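Local coordinates for protein soluble lytic murein transglycosylase (Escherichia coli, PDB 1QSA) that cleaves the glycosidic bonds between N-acetylmuramic acid and N-acetylglucosamine in peptidoglycan, leaving a 1,6-anhydro bond on the muramic acid, at residues 86-98 with 105-117. Numbering follows the deposited sequence.
Sequences EDWRGLLAFSPEK and QCNYYYAKWNTGQ. With SO4 (sulfate ion), chain F.
Pro96 O is gripped twice: Tyr108 OH donates to it over 2.8 Å, from above the carbonyl plane, and a water that also accepts from Lys112 NZ, itself in a salt bridge with Glu120, donates to it as well. With CG anti to the backbone N, the torsion carries the Tyr108 ring to the loop that follows helix 88-94, and Lys98 CA lies over one face in a CH-pi contact, 3.9 Å from the Tyr108 ring centroid. Leu92 divides its methyls, CD2 3.6 Å from Tyr108 CE1 and CD1 tip to tip with Thr115 OG1; that hydroxyl is itself tied back to Ala111 O.

At the other end of the helix Trp88 is a knob among Asn107, Tyr110, Ala111 and Asn114. The edge of Tyr110 points at its six-membered ring, planes at 79°, whereas the Asn114 amide lies almost parallel (6°) over the same face, CG 3.5 Å from Trp88 CD1. Asn114 ND2 donates to Tyr110 O, which helps hold that amide flat against the indole. A leucine in place of Trp88 would probably open a gap beside Ala111 and leave the Tyr110 edge and the Asn114 amide without their aromatic face.

Helices 88-94 and 102-114 are successive members of the alpha-superhelix, and the axes of 88-94 and 105-114 cross at -121°; apolar, aromatic and amide-stacking contacts join the helices, while directional polar bonds fix the loop after the first.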
loop_
_atom_site.group_PDB
_atom_site.type_symbol
_atom_site.label_atom_id
_atom_site.label_comp_id
_atom_site.label_asym_id
_atom_site.label_seq_id
_atom_site.Cartn_x
_atom_site.Cartn_y
_atom_site.Cartn_z
ATOM N N GLU A 86 -8.380 -30.291 -18.584
ATOM C CA GLU A 86 -9.833 -30.533 -18.590
ATOM C C GLU A 86 -10.180 -31.780 -17.758
ATOM O O GLU A 86 -11.176 -32.476 -17.996
ATOM C CB GLU A 86 -10.386 -30.626 -20.019
ATOM C CG GLU A 86 -10.269 -29.305 -20.776
ATOM C CD GLU A 86 -10.869 -29.360 -22.169
ATOM O OE1 GLU A 86 -12.043 -29.748 -22.299
ATOM O OE2 GLU A 86 -10.168 -29.000 -23.134
ATOM N N ASP A 87 -9.335 -32.046 -16.764
ATOM C CA ASP A 87 -9.503 -33.173 -15.860
ATOM C C ASP A 87 -10.320 -32.673 -14.665
ATOM O O ASP A 87 -9.798 -32.479 -13.556
ATOM C CB ASP A 87 -8.113 -33.686 -15.427
ATOM C CG ASP A 87 -8.184 -34.910 -14.538
ATOM O OD1 ASP A 87 -9.278 -35.478 -14.359
ATOM O OD2 ASP A 87 -7.125 -35.304 -14.001
ATOM N N TRP A 88 -11.615 -32.470 -14.897
ATOM C CA TRP A 88 -12.512 -31.936 -13.870
ATOM C C TRP A 88 -12.662 -32.861 -12.670
ATOM O O TRP A 88 -12.606 -32.415 -11.517
ATOM C CB TRP A 88 -13.867 -31.567 -14.505
ATOM C CG TRP A 88 -13.686 -30.703 -15.716
ATOM C CD1 TRP A 88 -14.017 -31.011 -17.005
ATOM C CD2 TRP A 88 -13.033 -29.426 -15.760
ATOM N NE1 TRP A 88 -13.601 -30.008 -17.851
ATOM C CE2 TRP A 88 -12.990 -29.025 -17.113
ATOM C CE3 TRP A 88 -12.468 -28.588 -14.782
ATOM C CZ2 TRP A 88 -12.398 -27.816 -17.520
ATOM C CZ3 TRP A 88 -11.881 -27.394 -15.183
ATOM C CH2 TRP A 88 -11.849 -27.020 -16.544
ATOM N N ARG A 89 -12.800 -34.159 -12.935
ATOM C CA ARG A 89 -12.911 -35.150 -11.866
ATOM C C ARG A 89 -11.615 -35.128 -11.032
ATOM O O ARG A 89 -11.656 -35.121 -9.788
ATOM C CB ARG A 89 -13.122 -36.539 -12.470
ATOM C CG ARG A 89 -13.179 -37.654 -11.443
ATOM C CD ARG A 89 -13.264 -39.005 -12.122
ATOM N NE ARG A 89 -13.065 -40.095 -11.168
ATOM C CZ ARG A 89 -11.989 -40.876 -11.143
ATOM N NH1 ARG A 89 -11.024 -40.707 -12.035
ATOM N NH2 ARG A 89 -11.892 -41.847 -10.241
ATOM N N GLY A 90 -10.476 -35.094 -11.721
ATOM C CA GLY A 90 -9.183 -35.069 -11.039
ATOM C C GLY A 90 -8.958 -33.812 -10.216
ATOM O O GLY A 90 -8.364 -33.849 -9.126
ATOM N N LEU A 91 -9.449 -32.692 -10.729
ATOM C CA LEU A 91 -9.324 -31.406 -10.040
ATOM C C LEU A 91 -9.988 -31.489 -8.663
ATOM O O LEU A 91 -9.379 -31.138 -7.649
ATOM C CB LEU A 91 -9.965 -30.302 -10.891
ATOM C CG LEU A 91 -9.696 -28.836 -10.524
ATOM C CD1 LEU A 91 -10.000 -27.962 -11.719
ATOM C CD2 LEU A 91 -10.515 -28.410 -9.305
ATOM N N LEU A 92 -11.214 -32.013 -8.616
ATOM C CA LEU A 92 -11.932 -32.133 -7.352
ATOM C C LEU A 92 -11.350 -33.216 -6.429
ATOM O O LEU A 92 -11.444 -33.117 -5.208
ATOM C CB LEU A 92 -13.435 -32.324 -7.607
ATOM C CG LEU A 92 -14.078 -31.125 -8.316
ATOM C CD1 LEU A 92 -15.544 -31.405 -8.650
ATOM C CD2 LEU A 92 -13.993 -29.907 -7.392
ATOM N N ALA A 93 -10.718 -34.229 -7.009
ATOM C CA ALA A 93 -10.112 -35.286 -6.210
ATOM C C ALA A 93 -8.848 -34.725 -5.562
ATOM O O ALA A 93 -8.535 -35.026 -4.410
ATOM C CB ALA A 93 -9.776 -36.499 -7.099
ATOM N N PHE A 94 -8.169 -33.847 -6.290
ATOM C CA PHE A 94 -6.937 -33.229 -5.811
ATOM C C PHE A 94 -7.225 -32.086 -4.828
ATOM O O PHE A 94 -6.496 -31.899 -3.837
ATOM C CB PHE A 94 -6.107 -32.717 -7.003
ATOM C CG PHE A 94 -4.912 -31.894 -6.593
ATOM C CD1 PHE A 94 -3.756 -32.514 -6.099
ATOM C CD2 PHE A 94 -4.961 -30.499 -6.644
ATOM C CE1 PHE A 94 -2.667 -31.749 -5.654
ATOM C CE2 PHE A 94 -3.878 -29.724 -6.202
ATOM C CZ PHE A 94 -2.731 -30.351 -5.706
ATOM N N SER A 95 -8.298 -31.342 -5.100
ATOM C CA SER A 95 -8.701 -30.204 -4.272
ATOM C C SER A 95 -10.202 -30.288 -3.974
ATOM O O SER A 95 -11.003 -29.561 -4.560
ATOM C CB SER A 95 -8.380 -28.886 -5.005
ATOM O OG SER A 95 -8.761 -27.751 -4.235
ATOM N N PRO A 96 -10.605 -31.176 -3.042
ATOM C CA PRO A 96 -12.028 -31.309 -2.705
ATOM C C PRO A 96 -12.631 -30.042 -2.095
ATOM O O PRO A 96 -13.835 -29.822 -2.203
ATOM C CB PRO A 96 -12.060 -32.498 -1.735
ATOM C CG PRO A 96 -10.652 -32.611 -1.231
ATOM C CD PRO A 96 -9.806 -32.240 -2.412
ATOM N N GLU A 97 -11.789 -29.229 -1.455
ATOM C CA GLU A 97 -12.219 -27.969 -0.845
ATOM C C GLU A 97 -11.841 -26.793 -1.746
ATOM O O GLU A 97 -10.907 -26.881 -2.538
ATOM C CB GLU A 97 -11.561 -27.757 0.521
ATOM C CG GLU A 97 -11.749 -28.888 1.525
ATOM C CD GLU A 97 -13.184 -29.367 1.634
ATOM O OE1 GLU A 97 -14.109 -28.523 1.648
ATOM O OE2 GLU A 97 -13.383 -30.604 1.706
ATOM N N LYS A 98 -12.563 -25.688 -1.592
ATOM C CA LYS A 98 -12.329 -24.466 -2.367
ATOM C C LYS A 98 -10.854 -24.039 -2.235
ATOM O O LYS A 98 -10.330 -23.945 -1.123
ATOM C CB LYS A 98 -13.252 -23.374 -1.813
ATOM C CG LYS A 98 -13.164 -22.013 -2.462
ATOM C CD LYS A 98 -13.945 -21.018 -1.603
ATOM C CE LYS A 98 -14.029 -19.647 -2.241
ATOM N NZ LYS A 98 -14.771 -18.670 -1.374
ATOM N N GLN A 105 -10.222 -20.863 -7.842
ATOM C CA GLN A 105 -11.624 -20.956 -7.416
ATOM C C GLN A 105 -12.544 -20.995 -8.635
ATOM O O GLN A 105 -13.521 -21.752 -8.655
ATOM C CB GLN A 105 -11.982 -19.793 -6.496
ATOM C CG GLN A 105 -11.299 -19.903 -5.129
ATOM C CD GLN A 105 -11.379 -18.617 -4.330
ATOM O OE1 GLN A 105 -12.053 -17.663 -4.727
ATOM N NE2 GLN A 105 -10.707 -18.593 -3.183
ATOM N N CYS A 106 -12.222 -20.189 -9.648
ATOM C CA CYS A 106 -12.996 -20.168 -10.892
ATOM C C CYS A 106 -12.994 -21.581 -11.481
ATOM O O CYS A 106 -14.022 -22.101 -11.907
ATOM C CB CYS A 106 -12.360 -19.239 -11.919
ATOM S SG CYS A 106 -12.314 -17.466 -11.493
ATOM N N ASN A 107 -11.827 -22.209 -11.487
ATOM C CA ASN A 107 -11.707 -23.552 -12.039
ATOM C C ASN A 107 -12.382 -24.623 -11.179
ATOM O O ASN A 107 -12.970 -25.578 -11.701
ATOM C CB ASN A 107 -10.232 -23.877 -12.294
ATOM C CG ASN A 107 -9.697 -23.162 -13.525
ATOM O OD1 ASN A 107 -10.380 -23.084 -14.553
ATOM N ND2 ASN A 107 -8.474 -22.661 -13.442
ATOM N N TYR A 108 -12.336 -24.430 -9.862
ATOM C CA TYR A 108 -12.958 -25.348 -8.909
ATOM C C TYR A 108 -14.471 -25.384 -9.144
ATOM O O TYR A 108 -15.076 -26.465 -9.220
ATOM C CB TYR A 108 -12.653 -24.875 -7.485
ATOM C CG TYR A 108 -13.362 -25.630 -6.378
ATOM C CD1 TYR A 108 -12.818 -26.811 -5.850
ATOM C CD2 TYR A 108 -14.554 -25.149 -5.822
ATOM C CE1 TYR A 108 -13.437 -27.487 -4.791
ATOM C CE2 TYR A 108 -15.185 -25.822 -4.759
ATOM C CZ TYR A 108 -14.616 -26.985 -4.248
ATOM O OH TYR A 108 -15.214 -27.617 -3.173
ATOM N N TYR A 109 -15.090 -24.206 -9.243
ATOM C CA TYR A 109 -16.531 -24.165 -9.482
ATOM C C TYR A 109 -16.930 -24.646 -10.864
ATOM O O TYR A 109 -17.973 -25.275 -11.010
ATOM C CB TYR A 109 -17.107 -22.799 -9.128
ATOM C CG TYR A 109 -17.069 -22.614 -7.637
ATOM C CD1 TYR A 109 -17.839 -23.438 -6.808
ATOM C CD2 TYR A 109 -16.223 -21.682 -7.045
ATOM C CE1 TYR A 109 -17.768 -23.337 -5.438
ATOM C CE2 TYR A 109 -16.139 -21.576 -5.652
ATOM C CZ TYR A 109 -16.920 -22.407 -4.863
ATOM O OH TYR A 109 -16.872 -22.309 -3.496
ATOM N N TYR A 110 -16.081 -24.427 -11.868
ATOM C CA TYR A 110 -16.397 -24.934 -13.206
ATOM C C TYR A 110 -16.301 -26.474 -13.135
ATOM O O TYR A 110 -17.104 -27.185 -13.749
ATOM C CB TYR A 110 -15.429 -24.385 -14.253
ATOM C CG TYR A 110 -15.821 -24.714 -15.675
ATOM C CD1 TYR A 110 -16.926 -24.102 -16.280
ATOM C CD2 TYR A 110 -15.075 -25.616 -16.428
ATOM C CE1 TYR A 110 -17.269 -24.376 -17.599
ATOM C CE2 TYR A 110 -15.409 -25.900 -17.754
ATOM C CZ TYR A 110 -16.506 -25.276 -18.333
ATOM O OH TYR A 110 -16.820 -25.553 -19.652
ATOM N N ALA A 111 -15.346 -26.990 -12.352
ATOM C CA ALA A 111 -15.216 -28.448 -12.185
ATOM C C ALA A 111 -16.480 -29.004 -11.514
ATOM O O ALA A 111 -16.919 -30.114 -11.833
ATOM C CB ALA A 111 -13.986 -28.794 -11.353
ATOM N N LYS A 112 -17.032 -28.255 -10.558
ATOM C CA LYS A 112 -18.265 -28.660 -9.869
ATOM C C LYS A 112 -19.403 -28.776 -10.890
ATOM O O LYS A 112 -20.124 -29.768 -10.893
ATOM C CB LYS A 112 -18.612 -27.653 -8.766
ATOM C CG LYS A 112 -17.758 -27.796 -7.507
ATOM C CD LYS A 112 -18.205 -28.985 -6.665
ATOM C CE LYS A 112 -17.345 -29.165 -5.415
ATOM N NZ LYS A 112 -17.962 -30.150 -4.468
ATOM N N TRP A 113 -19.538 -27.793 -11.780
ATOM C CA TRP A 113 -20.585 -27.854 -12.807
ATOM C C TRP A 113 -20.401 -29.077 -13.716
ATOM O O TRP A 113 -21.369 -29.791 -14.035
ATOM C CB TRP A 113 -20.571 -26.584 -13.665
ATOM C CG TRP A 113 -21.491 -26.669 -14.845
ATOM C CD1 TRP A 113 -22.863 -26.615 -14.828
ATOM C CD2 TRP A 113 -21.112 -26.851 -16.212
ATOM N NE1 TRP A 113 -23.349 -26.754 -16.109
ATOM C CE2 TRP A 113 -22.299 -26.897 -16.975
ATOM C CE3 TRP A 113 -19.882 -26.981 -16.868
ATOM C CZ2 TRP A 113 -22.290 -27.066 -18.372
ATOM C CZ3 TRP A 113 -19.868 -27.152 -18.256
ATOM C CH2 TRP A 113 -21.069 -27.192 -18.991
ATOM N N ASN A 114 -19.158 -29.307 -14.140
ATOM C CA ASN A 114 -18.829 -30.426 -15.025
ATOM C C ASN A 114 -19.073 -31.793 -14.418
ATOM O O ASN A 114 -19.174 -32.783 -15.143
ATOM C CB ASN A 114 -17.369 -30.343 -15.465
ATOM C CG ASN A 114 -17.202 -29.632 -16.786
ATOM O OD1 ASN A 114 -17.509 -30.183 -17.843
ATOM N ND2 ASN A 114 -16.697 -28.405 -16.738
ATOM N N THR A 115 -19.111 -31.854 -13.093
ATOM C CA THR A 115 -19.312 -33.113 -12.386
ATOM C C THR A 115 -20.684 -33.193 -11.715
ATOM O O THR A 115 -20.861 -33.880 -10.692
ATOM C CB THR A 115 -18.188 -33.374 -11.357
ATOM O OG1 THR A 115 -18.114 -32.280 -10.441
ATOM C CG2 THR A 115 -16.825 -33.554 -12.067
ATOM N N GLY A 116 -21.644 -32.487 -12.321
ATOM C CA GLY A 116 -23.032 -32.494 -11.866
ATOM C C GLY A 116 -23.445 -31.763 -10.607
ATOM O O GLY A 116 -24.526 -32.032 -10.073
ATOM N N GLN A 117 -22.607 -30.851 -10.122
ATOM C CA GLN A 117 -22.911 -30.105 -8.904
ATOM C C GLN A 117 -23.241 -28.659 -9.281
ATOM O O GLN A 117 -22.585 -27.727 -8.815
ATOM C CB GLN A 117 -21.697 -30.138 -7.960
ATOM C CG GLN A 117 -21.052 -31.528 -7.835
ATOM C CD GLN A 117 -22.007 -32.587 -7.278
ATOM O OE1 GLN A 117 -22.693 -32.357 -6.277
ATOM N NE2 GLN A 117 -22.023 -33.772 -7.907
HETATM S S SO4 F . -27.428 -27.188 -15.822
HETATM O O1 SO4 F . -28.517 -26.298 -16.281
HETATM O O2 SO4 F . -26.140 -26.574 -16.213
HETATM O O3 SO4 F . -27.517 -27.359 -14.356
HETATM O O4 SO4 F . -27.558 -28.505 -16.475
HETATM O O HOH W 1 -15.828 -31.355 -2.997
HETATM O O HOH W 2 -14.686 -16.752 -3.936
HETATM O O HOH W 3 -17.584 -19.794 -2.751
#